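Local coordinates for sensor protein (Thermotoga maritima, PDB 3A0S) that is a sensor histidine kinase of a two-component system, probably passing a phosphoryl group from ATP to a histidine, represented here by its PAS domain, at residues 19-22 with 23-27; 26-29 with 30-33; 38-41 with 42-45. All coordinates share one frame; numbering follows the deposited sequence. Where two conformers were deposited one is given.

Contact 1. Residues 19-22 with 23-27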
loop_
_atom_site.group_PDB
_atom_site.type_symbol
_atom_site.label_atom_id
_atom_site.label_comp_id
_atom_site.label_asym_id
_atom_site.label_seq_id
_atom_site.Cartn_x
_atom_site.Cartn_y
_atom_site.Cartn_z
ATOM N N LYS A 19 9.415 7.826 3.735
ATOM C CA LYS A 19 9.820 9.072 3.137
ATOM C C LYS A 19 9.740 9.062 1.605
ATOM O O LYS A 19 9.422 10.088 1.013
ATOM C CB LYS A 19 11.210 9.495 3.635
ATOM C CG LYS A 19 11.201 9.945 5.097
ATOM C CD LYS A 19 11.081 11.468 5.233
ATOM C CE LYS A 19 10.452 11.844 6.586
ATOM N NZ LYS A 19 9.822 13.197 6.532
ATOM N N LYS A 20 9.946 7.905 0.966
ATOM C CA LYS A 20 9.792 7.779 -0.486
ATOM C C LYS A 20 8.341 7.984 -0.894
ATOM O O LYS A 20 8.066 8.607 -1.907
ATOM C CB LYS A 20 10.355 6.446 -1.005
ATOM C CG LYS A 20 11.895 6.380 -0.925
ATOM C CD LYS A 20 12.582 7.294 -1.968
ATOM C CE LYS A 20 14.107 7.111 -1.887
ATOM N NZ LYS A 20 14.460 5.765 -2.377
ATOM N N ALA A 21 7.427 7.460 -0.089
ATOM C CA ALA A 21 5.996 7.702 -0.353
ATOM C C ALA A 21 5.628 9.175 -0.191
ATOM O O ALA A 21 4.870 9.728 -0.992
ATOM C CB ALA A 21 5.114 6.808 0.536
ATOM N N GLU A 22 6.244 9.826 0.792
ATOM C CA GLU A 22 6.076 11.293 0.963
ATOM C C GLU A 22 6.534 12.046 -0.278
ATOM O O GLU A 22 5.839 12.951 -0.758
ATOM C CB GLU A 22 6.819 11.809 2.191
ATOM C CG GLU A 22 6.251 11.315 3.511
ATOM C CD GLU A 22 6.989 11.856 4.723
ATOM O OE1 GLU A 22 8.118 12.358 4.532
ATOM O OE2 GLU A 22 6.466 11.774 5.861
ATOM N N GLN A 23 7.694 11.677 -0.791
ATOM C CA GLN A 23 8.276 12.328 -1.964
ATOM C C GLN A 23 7.487 12.053 -3.239
ATOM O O GLN A 23 7.296 12.966 -4.062
ATOM C CB GLN A 23 9.750 11.920 -2.130
ATOM C CG GLN A 23 10.633 12.425 -0.993
ATOM C CD GLN A 23 12.017 11.777 -0.963
ATOM O OE1 GLN A 23 12.837 12.083 -0.088
ATOM N NE2 GLN A 23 12.297 10.901 -1.931
ATOM N N LEU A 24 6.978 10.838 -3.378
ATOM C CA LEU A 24 6.290 10.415 -4.574
ATOM C C LEU A 24 4.900 11.025 -4.609
ATOM O O LEU A 24 4.425 11.509 -5.660
ATOM C CB LEU A 24 6.185 8.890 -4.631
ATOM C CG LEU A 24 5.494 8.347 -5.877
ATOM C CD1 LEU A 24 6.149 8.842 -7.168
ATOM C CD2 LEU A 24 5.433 6.828 -5.826
ATOM N N PHE A 25 4.228 11.016 -3.458
ATOM C CA PHE A 25 2.805 11.397 -3.437
ATOM C C PHE A 25 2.507 12.786 -2.867
ATOM O O PHE A 25 1.392 13.297 -3.013
ATOM C CB PHE A 25 2.026 10.332 -2.683
ATOM C CG PHE A 25 2.042 8.995 -3.347
ATOM C CD1 PHE A 25 1.525 8.841 -4.640
ATOM C CD2 PHE A 25 2.527 7.891 -2.680
ATOM C CE1 PHE A 25 1.506 7.605 -5.248
ATOM C CE2 PHE A 25 2.526 6.658 -3.304
ATOM C CZ PHE A 25 2.024 6.514 -4.591
ATOM N N GLY A 26 3.488 13.391 -2.210
ATOM C CA GLY A 26 3.365 14.753 -1.673
ATOM C C GLY A 26 2.524 14.884 -0.426
ATOM O O GLY A 26 2.008 15.985 -0.115
ATOM N N LEU A 27 2.353 13.763 0.283
ATOM C CA LEU A 27 1.608 13.718 1.547
ATOM C C LEU A 27 2.573 13.293 2.656
ATOM O O LEU A 27 3.348 12.323 2.478
ATOM C CB LEU A 27 0.422 12.729 1.467
ATOM C CG LEU A 27 -0.663 12.928 0.383
ATOM C CD1 LEU A 27 -1.661 11.784 0.389
ATOM C CD2 LEU A 27 -1.388 14.281 0.521
#
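Residues 19-22 and 23-27 meet along a single short helix, 19-25, and round its C-terminal end, a local contact at the surface of the domain directly after strand 14-17. Three i to i+4 backbone bonds hold the turns: Gln23 N to Lys19 O, Leu24 N to Lys20 O and Phe25 N to Ala21 O. A fourth, from Gly26 N to Glu22 O at 2.8 Å, is more bent, with 136° at the hydrogen, and its donor stands above the carbonyl plane; Gly26 then leaves the helix with phi 75°, and the chain doubles back. That return brings Leu27 O against Glu22, 3.3 Å from Glu22 CA in a CA-H...O contact and 3.2 Å from Glu22 CG, while Trp17 NE1 gives the same carbonyl a hydrogen bond. In the PAS fold, short helices of this kind follow the second strand and lie over the antiparallel sheet; here Leu24 and Phe25 turn to strands 4-9 and 87-95, and the Phe25 ring meets Phe43 and Phe67 edge-to-face. Leu24 CD2 sits 3.6 Å above one face of that ring, displaced to its border, while Ala21 CB lies 4.3 Å from Phe25 CD2. On the outer side the extended Glu22 chain carries its carboxylate to Lys19 NZ, which bonds the syn lone pair of OE1 at 2.8 Å; OE2 accepts a hydrogen bond from Lys29 N. Without this carboxylate, as with an alanine here, the Lys19 ammonium would probably lose its mate and the Lys29 amide its acceptor. Gln23, with CG beside its backbone N (chi1 -66°), lays its chain over the Lys19 carbonyl, CG being 3.3 Å from Lys19 O, and its NE2 comes 3.6 Å from Lys20 CD. The Lys20 ammonium bonds Glu2 O.

Contact 2. Residues 26-29 with 30-33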
loop_
_atom_site.group_PDB
_atom_site.type_symbol
_atom_site.label_atom_id
_atom_site.label_comp_id
_atom_site.label_asym_id
_atom_site.label_seq_id
_atom_site.Cartn_x
_atom_site.Cartn_y
_atom_site.Cartn_z
ATOM N N GLY A 26 3.488 13.391 -2.210
ATOM C CA GLY A 26 3.365 14.753 -1.673
ATOM C C GLY A 26 2.524 14.884 -0.426
ATOM O O GLY A 26 2.008 15.985 -0.115
ATOM N N LEU A 27 2.353 13.763 0.283
ATOM C CA LEU A 27 1.608 13.718 1.547
ATOM C C LEU A 27 2.573 13.293 2.656
ATOM O O LEU A 27 3.348 12.323 2.478
ATOM C CB LEU A 27 0.422 12.729 1.467
ATOM C CG LEU A 27 -0.663 12.928 0.383
ATOM C CD1 LEU A 27 -1.661 11.784 0.389
ATOM C CD2 LEU A 27 -1.388 14.281 0.521
ATOM N N LYS A 28 2.536 14.012 3.784
ATOM C CA LYS A 28 3.358 13.654 4.925
ATOM C C LYS A 28 2.764 12.458 5.674
ATOM O O LYS A 28 1.530 12.317 5.758
ATOM C CB LYS A 28 3.521 14.850 5.856
ATOM C CG LYS A 28 4.539 15.842 5.342
ATOM C CD LYS A 28 4.496 17.120 6.157
ATOM C CE LYS A 28 5.625 18.057 5.735
ATOM N NZ LYS A 28 5.771 19.194 6.692
ATOM N N LYS A 29 3.629 11.615 6.238
ATOM C CA LYS A 29 3.173 10.484 7.025
ATOM C C LYS A 29 2.142 10.857 8.092
ATOM O O LYS A 29 1.137 10.182 8.273
ATOM C CB LYS A 29 4.412 9.779 7.623
ATOM C CG LYS A 29 4.123 8.676 8.579
ATOM C CD LYS A 29 5.415 8.033 9.046
ATOM C CE LYS A 29 5.079 6.920 9.998
ATOM N NZ LYS A 29 6.305 6.408 10.660
ATOM N N GLU A 30 2.400 11.948 8.803
ATOM C CA GLU A 30 1.526 12.322 9.910
ATOM C C GLU A 30 0.146 12.740 9.416
ATOM O O GLU A 30 -0.844 12.706 10.163
ATOM C CB GLU A 30 2.167 13.428 10.742
ATOM C CG GLU A 30 2.539 14.659 9.942
ATOM C CD GLU A 30 3.997 14.666 9.465
ATOM O OE1 GLU A 30 4.637 13.582 9.285
ATOM O OE2 GLU A 30 4.512 15.800 9.292
ATOM N N ASN A 31 0.074 13.101 8.143
ATOM C CA ASN A 31 -1.203 13.476 7.560
ATOM C C ASN A 31 -2.061 12.304 7.067
ATOM O O ASN A 31 -3.272 12.475 6.829
ATOM C CB ASN A 31 -0.948 14.506 6.458
ATOM C CG ASN A 31 -0.423 15.836 7.029
ATOM O OD1 ASN A 31 0.414 16.491 6.425
ATOM N ND2 ASN A 31 -0.893 16.201 8.209
ATOM N N VAL A 32 -1.460 11.115 6.965
ATOM C CA VAL A 32 -2.202 9.955 6.466
ATOM C C VAL A 32 -2.253 8.778 7.455
ATOM O O VAL A 32 -3.103 7.882 7.348
ATOM C CB VAL A 32 -1.673 9.467 5.081
ATOM C CG1 VAL A 32 -1.899 10.553 4.002
ATOM C CG2 VAL A 32 -0.205 9.039 5.161
ATOM N N LEU A 33 -1.347 8.764 8.420
ATOM C CA LEU A 33 -1.290 7.628 9.315
ATOM C C LEU A 33 -2.618 7.413 10.018
ATOM O O LEU A 33 -3.232 8.378 10.498
ATOM C CB LEU A 33 -0.219 7.924 10.354
ATOM C CG LEU A 33 0.249 6.747 11.184
ATOM C CD1 LEU A 33 1.069 5.745 10.381
ATOM C CD2 LEU A 33 1.086 7.300 12.327
HETATM O O HOH W 1 0.447 16.060 3.736
#
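Leu27 and Lys28 run extended, and from Lys29 the chain coils into a short, loosely bonded helical turn, 30-32, so the backbone folds over the carbonyls of Lys28 and Lys29. Asn31 N bonds Lys28 O at 2.9 Å from above the carbonyl plane, and Val32 N adds a weak bond to the same oxygen. Lys29 O accepts twice: Val32 N approaches from above its plane, whereas Leu33 N, 2.9 Å away, lies nearly in line with the carbonyl bond. This mixture of i to i+3 and i to i+4 bonds marks a single irregular turn. Water 1 bridges the Lys28 amide and the Asn31 side chain, accepting from Lys28 N and donating to Asn31 OD1 at 2.7 Å. Lys28 and Asn31 run in parallel, with Lys28 CB 3.6 Å from Asn31 OD1. Glu30 CG is set between the two backbone branches, N and C (chi1 56°), and the chain bends again at chi2, which brings the carboxylate alongside the Lys28 chain; OE2 comes within 3.4 Å of Lys28 CD. Lys28 NZ stays 4.5 Å from Glu30 OE2, too far for a salt bridge, though the opposite charges probably attract. On the inner side Leu27 and Val32 cross at about a right angle, Leu27 CD1 resting 3.8 Å from Val32 CG1, and Val32 also packs on Ile14 and Trp17 of strand 14-17. Lys29 and Leu33 run side by side, with Lys29 CE 4.2 Å from Leu33 CD1. Such a brief helical turn, its apolar residue facing an edge strand, belongs to the helical connection between the second and third strands of a PAS domain.

Contact 3. Residues 38-41 with 42-45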
loop_
_atom_site.group_PDB
_atom_site.type_symbol
_atom_site.label_atom_id
_atom_site.label_comp_id
_atom_site.label_asym_id
_atom_site.label_seq_id
_atom_site.Cartn_x
_atom_site.Cartn_y
_atom_site.Cartn_z
ATOM N N LYS A 38 -8.228 3.802 1.126
ATOM C CA LYS A 38 -9.257 3.917 0.106
ATOM C C LYS A 38 -10.005 5.242 0.217
ATOM O O LYS A 38 -10.735 5.610 -0.725
ATOM C CB LYS A 38 -10.218 2.719 0.146
ATOM C CG LYS A 38 -11.015 2.556 1.400
ATOM C CD LYS A 38 -12.002 1.369 1.326
ATOM C CE LYS A 38 -12.692 1.163 2.672
ATOM N NZ LYS A 38 -13.545 -0.071 2.753
ATOM N N ASP A 39 -9.851 5.948 1.348
ATOM C CA ASP A 39 -10.488 7.278 1.504
ATOM C C ASP A 39 -9.706 8.368 0.816
ATOM O O ASP A 39 -10.198 9.488 0.660
ATOM C CB ASP A 39 -10.655 7.688 2.971
ATOM C CG ASP A 39 -11.763 6.959 3.687
ATOM O OD1 ASP A 39 -12.692 6.412 3.055
ATOM O OD2 ASP A 39 -11.720 6.954 4.943
ATOM N N LEU A 40 -8.506 8.076 0.368
ATOM C CA LEU A 40 -7.677 9.087 -0.280
ATOM C C LEU A 40 -7.970 9.063 -1.767
ATOM O O LEU A 40 -7.805 8.003 -2.402
ATOM C CB LEU A 40 -6.172 8.848 -0.018
ATOM C CG LEU A 40 -5.734 8.761 1.453
ATOM C CD1 LEU A 40 -4.205 8.674 1.561
ATOM C CD2 LEU A 40 -6.272 9.946 2.283
ATOM N N PRO A 41 -8.426 10.221 -2.319
ATOM C CA PRO A 41 -8.649 10.371 -3.750
ATOM C C PRO A 41 -7.387 9.959 -4.466
ATOM O O PRO A 41 -6.283 10.423 -4.137
ATOM C CB PRO A 41 -8.893 11.874 -3.917
ATOM C CG PRO A 41 -9.474 12.294 -2.620
ATOM C CD PRO A 41 -8.716 11.478 -1.598
ATOM N N ASP A 42 -7.569 9.046 -5.397
ATOM C CA ASP A 42 -6.489 8.588 -6.290
ATOM C C ASP A 42 -5.972 7.235 -5.843
ATOM O O ASP A 42 -5.272 6.572 -6.610
ATOM C CB ASP A 42 -5.270 9.559 -6.357
ATOM C CG ASP A 42 -5.563 10.890 -7.071
ATOM O OD1 ASP A 42 -6.548 11.012 -7.821
ATOM O OD2 ASP A 42 -4.723 11.812 -6.899
ATOM N N PHE A 43 -6.235 6.863 -4.583
ATOM C CA PHE A 43 -5.755 5.574 -4.041
ATOM C C PHE A 43 -6.852 4.553 -3.879
ATOM O O PHE A 43 -6.606 3.469 -3.374
ATOM C CB PHE A 43 -5.053 5.749 -2.681
ATOM C CG PHE A 43 -3.779 6.502 -2.773
ATOM C CD1 PHE A 43 -2.582 5.846 -3.032
ATOM C CD2 PHE A 43 -3.778 7.881 -2.630
ATOM C CE1 PHE A 43 -1.402 6.556 -3.117
ATOM C CE2 PHE A 43 -2.600 8.612 -2.715
ATOM C CZ PHE A 43 -1.407 7.935 -2.970
ATOM N N GLU A 44 -8.050 4.887 -4.330
ATOM C CA GLU A 44 -9.213 4.006 -4.186
ATOM C C GLU A 44 -8.973 2.667 -4.857
ATOM O O GLU A 44 -9.291 1.622 -4.292
ATOM C CB GLU A 44 -10.475 4.651 -4.777
ATOM C CG GLU A 44 -10.869 6.003 -4.178
ATOM C CD GLU A 44 -10.229 7.235 -4.855
ATOM O OE1 GLU A 44 -9.309 7.141 -5.722
ATOM O OE2 GLU A 44 -10.673 8.340 -4.486
ATOM N N GLU A 45 -8.432 2.696 -6.074
ATOM C CA GLU A 45 -8.168 1.459 -6.800
ATOM C C GLU A 45 -7.068 0.604 -6.165
ATOM O O GLU A 45 -7.232 -0.609 -5.988
ATOM C CB GLU A 45 -7.806 1.759 -8.240
ATOM C CG GLU A 45 -7.518 0.521 -9.057
ATOM C CD GLU A 45 -7.419 0.843 -10.537
ATOM O OE1 GLU A 45 -6.618 1.736 -10.916
ATOM O OE2 GLU A 45 -8.163 0.216 -11.324
#
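The Phe43 ring meets Leu40 through CD2, which lies 3.7 Å from Leu40 CB; Leu40 CB and the Pro41 carbonyl oxygen both come to the ring obliquely. The CG of Phe43 stands beside its backbone N, which sends the ring inward, where it meets the ring of Phe67 with the two planes inclined to each other. The second flat group, the Glu44 carboxylate, is folded back over the turn: its chain bends at chi2 (89°), bringing OE2 to 3.0 Å from Pro41 CA and placing Glu44 CD 3.5 Å from Leu40 O. Asp42 N reaches Glu44 OE1 at 2.6 Å, from above the carboxylate plane and 35° out of it. The amide in the middle of the turn is thereby satisfied by a side chain two residues ahead.

Leu40 to Phe43 form a type II beta turn, closed by Phe43 N donating to Leu40 O at 2.9 Å in a fairly straight bond. Pro41 occupies the second position of the turn, where its ring-restricted phi fits, and Asp42 the third, with a positive phi of 103°. The Asp42 carboxylate extends on the outer side of the turn. Lys38 O faces the Glu44 chain, 3.5 Å from Glu44 CG, so the glutamate methylene lies against a carbonyl that precedes the turn. Lys38 NZ has a long, weak ion pair with Glu51, about two turns beyond Glu44 along the helix.

The turn leads from the 3-10 segment 38-39 directly into helix 44-56, the long helix that precedes strand 60-67; Glu45, at the start of the helix, bonds Tyr65 OH of that strand.

Contacts 1 and 2 are consecutive, sharing Gly26 and Leu27, with centres about 8 Å apart; the 2.9 Å bond between Glu22 OE2 and Lys29 N ties helix 19-25 to the start of the next turn. Contact 3 lies farther along the chain, its centre about 15 Å from that of contact 1 and 14 Å from that of contact 2, yet side chains join all three. Phe25 CD1 packs 3.5 Å from Phe43 CZ, and Leu40 CD1 touches both Val32 CG1, at 3.8 Å, and Leu27 CD1, at 4.2 Å. Glycol molecules, probably from crystallisation, lie near Phe25, Leu27, Lys38 and Asp42.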